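Local coordinates for protein D-xylonate dehydratase (Caulobacter crescentus, PDB 5OYN) that dehydrates D-xylonate to 2-dehydro-3-deoxy-D-arabinonate in D-xylose degradation, and D-gluconate about as efficiently, using a [2Fe-2S] cluster and magnesium, at residues G463-P468 with S514-G519; L520-T525 with A540-A545. All coordinates share one frame; numbering follows the deposited sequence.

Contact 1 of 2, residues G463-P468 with S514-G519; sequences GPIGWP and SAIGGG
G466 and A515 are where the two backbones come nearest, with 5.3 Å between their CA atoms. A single helix-like turn, 464-467, in one loop faces a short 3-10 turn in the other. The first turn is closed by W467 N to G463 O at 3.2 Å, the second by G517 N to S514 O at 2.7 Å. The methyl of A515 points toward the opposite backbone and rests on G466, with A515 CB to G466 CA at 3.8 Å. Having no side chain, G466 offers bare main chain there. Beside this pair, I465 and I516 meet at about a right angle, and their closest approach is I465 CG1 to I516 CG2 at 4.0 Å. In I516 the longer branch sits between the backbone N and the carbonyl carbon (chi1 63°), which puts CG2 beside the backbone N and turns it to I465. This apolar patch is modest, about 123 Å² over both sides, and lies partly at the surface; it is plain packing within the C-terminal region of the IlvD/Edd dehydratase, away from the cluster and the magnesium ion. A polar tie between the loops comes from E513, just before S514: its two carboxylate oxygens take the successive amides of I465 and G466, one each. R570 of helix 564-572 bonds to the carbonyl of I465 and more weakly to that of G466, P464 and P468 (the latter after a cis peptide) pack on that same helix, and the W467 ring makes a cation-pi contact with R597 of a second subunit. The contact thus joins the loop leaving strand 455-460 to the loop leaving strand 507-511, with helix 564-572 laid against the first of them.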
loop_
_atom_site.group_PDB
_atom_site.type_symbol
_atom_site.label_atom_id
_atom_site.label_comp_id
_atom_site.label_asym_id
_atom_site.label_seq_id
_atom_site.Cartn_x
_atom_site.Cartn_y
_atom_site.Cartn_z
ATOM N N GLY A 463 17.301 -27.580 25.794
ATOM C CA GLY A 463 15.882 -27.727 25.970
ATOM C C GLY A 463 15.236 -26.418 26.344
ATOM O O GLY A 463 15.893 -25.370 26.417
ATOM N N PRO A 464 13.925 -26.458 26.593
ATOM C CA PRO A 464 13.189 -25.227 26.931
ATOM C C PRO A 464 13.812 -24.417 28.051
ATOM O O PRO A 464 13.709 -23.181 28.045
ATOM C CB PRO A 464 11.802 -25.748 27.326
ATOM C CG PRO A 464 11.659 -27.052 26.588
ATOM C CD PRO A 464 13.037 -27.615 26.383
ATOM N N ILE A 465 14.457 -25.070 29.014
ATOM C CA ILE A 465 15.031 -24.363 30.152
ATOM C C ILE A 465 16.503 -24.061 29.919
ATOM O O ILE A 465 16.980 -22.964 30.234
ATOM C CB ILE A 465 14.820 -25.188 31.441
ATOM C CG1 ILE A 465 13.339 -25.535 31.634
ATOM C CG2 ILE A 465 15.359 -24.452 32.654
ATOM C CD1 ILE A 465 12.462 -24.338 31.944
ATOM N N GLY A 466 17.231 -25.018 29.349
ATOM C CA GLY A 466 18.674 -24.874 29.254
ATOM C C GLY A 466 19.114 -23.748 28.335
ATOM O O GLY A 466 20.081 -23.036 28.635
ATOM N N TRP A 467 18.406 -23.558 27.209
ATOM C CA TRP A 467 18.924 -22.707 26.141
ATOM C C TRP A 467 18.814 -21.206 26.425
ATOM O O TRP A 467 19.819 -20.489 26.285
ATOM C CB TRP A 467 18.235 -23.060 24.825
ATOM C CG TRP A 467 18.992 -22.574 23.623
ATOM C CD1 TRP A 467 18.687 -21.498 22.845
ATOM C CD2 TRP A 467 20.189 -23.138 23.074
ATOM N NE1 TRP A 467 19.615 -21.358 21.846
ATOM C CE2 TRP A 467 20.548 -22.353 21.963
ATOM C CE3 TRP A 467 20.990 -24.229 23.415
ATOM C CZ2 TRP A 467 21.672 -22.628 21.183
ATOM C CZ3 TRP A 467 22.107 -24.502 22.637
ATOM C CH2 TRP A 467 22.438 -23.702 21.537
ATOM N N PRO A 468 17.635 -20.667 26.810
ATOM C CA PRO A 468 16.279 -21.195 27.012
ATOM C C PRO A 468 15.465 -21.200 25.738
ATOM O O PRO A 468 15.911 -20.625 24.753
ATOM C CB PRO A 468 15.672 -20.230 28.016
ATOM C CG PRO A 468 16.353 -18.932 27.739
ATOM C CD PRO A 468 17.719 -19.242 27.182
ATOM N N SER A 514 18.311 -32.242 30.161
ATOM C CA SER A 514 19.440 -32.225 31.084
ATOM C C SER A 514 19.260 -31.175 32.178
ATOM O O SER A 514 19.339 -31.485 33.369
ATOM C CB SER A 514 20.732 -31.982 30.300
ATOM O OG SER A 514 21.724 -31.363 31.099
ATOM N N ALA A 515 18.976 -29.932 31.794
ATOM C CA ALA A 515 19.061 -28.816 32.729
ATOM C C ALA A 515 18.058 -28.885 33.878
ATOM O O ALA A 515 18.148 -28.057 34.796
ATOM C CB ALA A 515 18.881 -27.494 31.983
ATOM N N ILE A 516 17.100 -29.811 33.862
ATOM C CA ILE A 516 16.262 -29.982 35.045
ATOM C C ILE A 516 16.469 -31.383 35.609
ATOM O O ILE A 516 15.582 -31.951 36.257
ATOM C CB ILE A 516 14.777 -29.694 34.755
ATOM C CG1 ILE A 516 14.194 -30.658 33.727
ATOM C CG2 ILE A 516 14.597 -28.255 34.324
ATOM C CD1 ILE A 516 12.692 -30.854 33.911
ATOM N N GLY A 517 17.653 -31.941 35.381
ATOM C CA GLY A 517 17.990 -33.228 35.946
ATOM C C GLY A 517 17.422 -34.425 35.226
ATOM O O GLY A 517 17.126 -35.436 35.868
ATOM N N GLY A 518 17.237 -34.338 33.914
ATOM C CA GLY A 518 16.938 -35.518 33.133
ATOM C C GLY A 518 18.174 -36.377 32.984
ATOM O O GLY A 518 19.292 -35.965 33.294
ATOM N N GLY A 519 17.967 -37.598 32.484
ATOM C CA GLY A 519 19.062 -38.556 32.410
ATOM C C GLY A 519 20.294 -38.045 31.686
ATOM O O GLY A 519 21.416 -38.468 31.979
#

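Contact 2 of 2, residues L520-T525 with A540-A545; sequences LSWLRT and ALVDEA
The indole of W522 meets A540 and V542 at its six-membered ring, both coming in obliquely. The methyl of A540 sits near two ring atoms, with its CB 3.7 Å from W522 CH2 and 3.8 Å from W522 CZ3; V542 is more distant, its CB 4.3 Å from W522 CZ3. CG of W522 lies between the backbone N and the carbonyl carbon (chi1 49°), a setting that carries the ring across to the other segment. L523 adds CD1, 4.3 Å from A540 CB. The guanidinium of R524 braces 520-525 internally: the oxygen of W522 lies over one face, offset toward the rim, and S521 O stands at the edge in plane. NH1 of R524 gives a fairly straight bond (164°) to S521 O at 2.9 Å and a more bent one to L523 O at 3.0 Å, which holds both carbonyls to one nitrogen. An inverse gamma turn centred on L541 leads the chain out of strand 537-540, and D543 then takes the N-cap position of helix 544-551, its OD2 accepting weakly from A545 N. W522 and V542 both pack on I547 of that helix, while L523 lies on strands 426-435 and 455-460. Away from the cluster and magnesium, this packing in the C-terminal region brings together the chain entering and the chain leaving the antiparallel pair 528-532/537-540, the second an outermost strand of the mixed sheet within this chain.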
loop_
_atom_site.group_PDB
_atom_site.type_symbol
_atom_site.label_atom_id
_atom_site.label_comp_id
_atom_site.label_asym_id
_atom_site.label_seq_id
_atom_site.Cartn_x
_atom_site.Cartn_y
_atom_site.Cartn_z
ATOM N N LEU A 520 20.117 -37.130 30.734
ATOM C CA LEU A 520 21.279 -36.614 30.024
ATOM C C LEU A 520 22.182 -35.759 30.907
ATOM O O LEU A 520 23.288 -35.421 30.477
ATOM C CB LEU A 520 20.828 -35.815 28.795
ATOM C CG LEU A 520 20.384 -36.667 27.596
ATOM C CD1 LEU A 520 19.891 -35.799 26.459
ATOM C CD2 LEU A 520 21.499 -37.594 27.124
ATOM N N SER A 521 21.754 -35.417 32.130
ATOM C CA SER A 521 22.606 -34.601 32.992
ATOM C C SER A 521 23.819 -35.372 33.492
ATOM O O SER A 521 24.860 -34.764 33.765
ATOM C CB SER A 521 21.817 -34.039 34.178
ATOM O OG SER A 521 20.822 -34.938 34.626
ATOM N N TRP A 522 23.724 -36.701 33.605
ATOM C CA TRP A 522 24.822 -37.485 34.149
ATOM C C TRP A 522 25.600 -38.269 33.105
ATOM O O TRP A 522 26.635 -38.851 33.448
ATOM C CB TRP A 522 24.326 -38.447 35.243
ATOM C CG TRP A 522 23.111 -39.311 34.938
ATOM C CD1 TRP A 522 21.831 -39.137 35.416
ATOM C CD2 TRP A 522 23.080 -40.509 34.152
ATOM N NE1 TRP A 522 21.007 -40.142 34.951
ATOM C CE2 TRP A 522 21.748 -40.992 34.168
ATOM C CE3 TRP A 522 24.041 -41.210 33.419
ATOM C CZ2 TRP A 522 21.360 -42.143 33.482
ATOM C CZ3 TRP A 522 23.653 -42.361 32.736
ATOM C CH2 TRP A 522 22.326 -42.815 32.775
ATOM N N LEU A 523 25.148 -38.296 31.854
ATOM C CA LEU A 523 25.885 -39.015 30.822
ATOM C C LEU A 523 27.239 -38.355 30.575
ATOM O O LEU A 523 27.406 -37.142 30.730
ATOM C CB LEU A 523 25.066 -39.079 29.537
ATOM C CG LEU A 523 25.686 -39.611 28.246
ATOM C CD1 LEU A 523 25.456 -41.108 28.087
ATOM C CD2 LEU A 523 25.056 -38.881 27.089
ATOM N N ARG A 524 28.230 -39.173 30.237
ATOM C CA ARG A 524 29.580 -38.675 30.025
ATOM C C ARG A 524 30.163 -39.335 28.790
ATOM O O ARG A 524 29.831 -40.477 28.464
ATOM C CB ARG A 524 30.485 -38.932 31.239
ATOM C CG ARG A 524 29.879 -38.539 32.578
ATOM C CD ARG A 524 30.010 -37.049 32.840
ATOM N NE ARG A 524 29.495 -36.654 34.151
ATOM C CZ ARG A 524 28.344 -36.010 34.341
ATOM N NH1 ARG A 524 27.580 -35.693 33.299
ATOM N NH2 ARG A 524 27.950 -35.683 35.573
ATOM N N THR A 525 31.027 -38.592 28.096
ATOM C CA THR A 525 31.678 -39.106 26.898
ATOM C C THR A 525 32.360 -40.438 27.203
ATOM O O THR A 525 32.851 -40.667 28.309
ATOM C CB THR A 525 32.685 -38.071 26.380
ATOM O OG1 THR A 525 32.002 -36.835 26.132
ATOM C CG2 THR A 525 33.345 -38.525 25.099
ATOM N N ALA A 540 21.607 -45.895 28.524
ATOM C CA ALA A 540 23.013 -45.783 28.867
ATOM C C ALA A 540 23.389 -46.989 29.719
ATOM O O ALA A 540 22.816 -47.196 30.796
ATOM C CB ALA A 540 23.277 -44.476 29.613
ATOM N N LEU A 541 24.324 -47.802 29.216
ATOM C CA LEU A 541 24.848 -48.962 29.944
ATOM C C LEU A 541 25.825 -48.463 31.006
ATOM O O LEU A 541 27.049 -48.494 30.845
ATOM C CB LEU A 541 25.513 -49.941 28.985
ATOM C CG LEU A 541 24.638 -50.349 27.804
ATOM C CD1 LEU A 541 25.372 -51.318 26.888
ATOM C CD2 LEU A 541 23.321 -50.943 28.300
ATOM N N VAL A 542 25.256 -47.982 32.112
ATOM C CA VAL A 542 25.996 -47.384 33.220
ATOM C C VAL A 542 25.261 -47.717 34.516
ATOM O O VAL A 542 24.099 -47.333 34.699
ATOM C CB VAL A 542 26.153 -45.863 33.031
ATOM C CG1 VAL A 542 26.508 -45.184 34.348
ATOM C CG2 VAL A 542 27.209 -45.559 31.963
ATOM N N ASP A 543 25.942 -48.422 35.423
ATOM C CA ASP A 543 25.287 -49.094 36.540
ATOM C C ASP A 543 24.668 -48.096 37.514
ATOM O O ASP A 543 25.052 -46.924 37.579
ATOM C CB ASP A 543 26.279 -49.993 37.283
ATOM C CG ASP A 543 27.480 -49.226 37.814
ATOM O OD1 ASP A 543 28.340 -48.824 36.994
ATOM O OD2 ASP A 543 27.562 -49.027 39.048
ATOM N N GLU A 544 23.698 -48.598 38.290
ATOM C CA GLU A 544 22.941 -47.768 39.228
ATOM C C GLU A 544 23.847 -47.015 40.195
ATOM O O GLU A 544 23.508 -45.909 40.638
ATOM C CB GLU A 544 21.963 -48.644 40.017
ATOM C CG GLU A 544 20.570 -48.768 39.413
ATOM C CD GLU A 544 19.482 -48.920 40.472
ATOM O OE1 GLU A 544 19.822 -49.183 41.648
ATOM O OE2 GLU A 544 18.285 -48.778 40.130
ATOM N N ALA A 545 24.995 -47.603 40.537
ATOM C CA ALA A 545 25.891 -47.009 41.522
ATOM C C ALA A 545 26.664 -45.835 40.929
ATOM O O ALA A 545 26.697 -44.746 41.517
ATOM C CB ALA A 545 26.846 -48.079 42.069
#

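How the contacts relate
The two contacts follow one another along the chain: contact 1 ends at G519 and contact 2 begins at L520, inside the single loop that joins strands 507-511 and 528-532. Their centres are 16 Å apart, yet they touch through S514, whose O lies 3.6 Å from S521 CB. Contact 1, about 21 Å from the centre of the chain, stands nearer the middle; contact 2, about 32 Å out, is more peripheral. Neither reaches the iron-sulfur cluster or the magnesium ion. The nearest link in sequence is on the side of contact 1, because the loop holding 463-468 runs on to E472, a magnesium ligand.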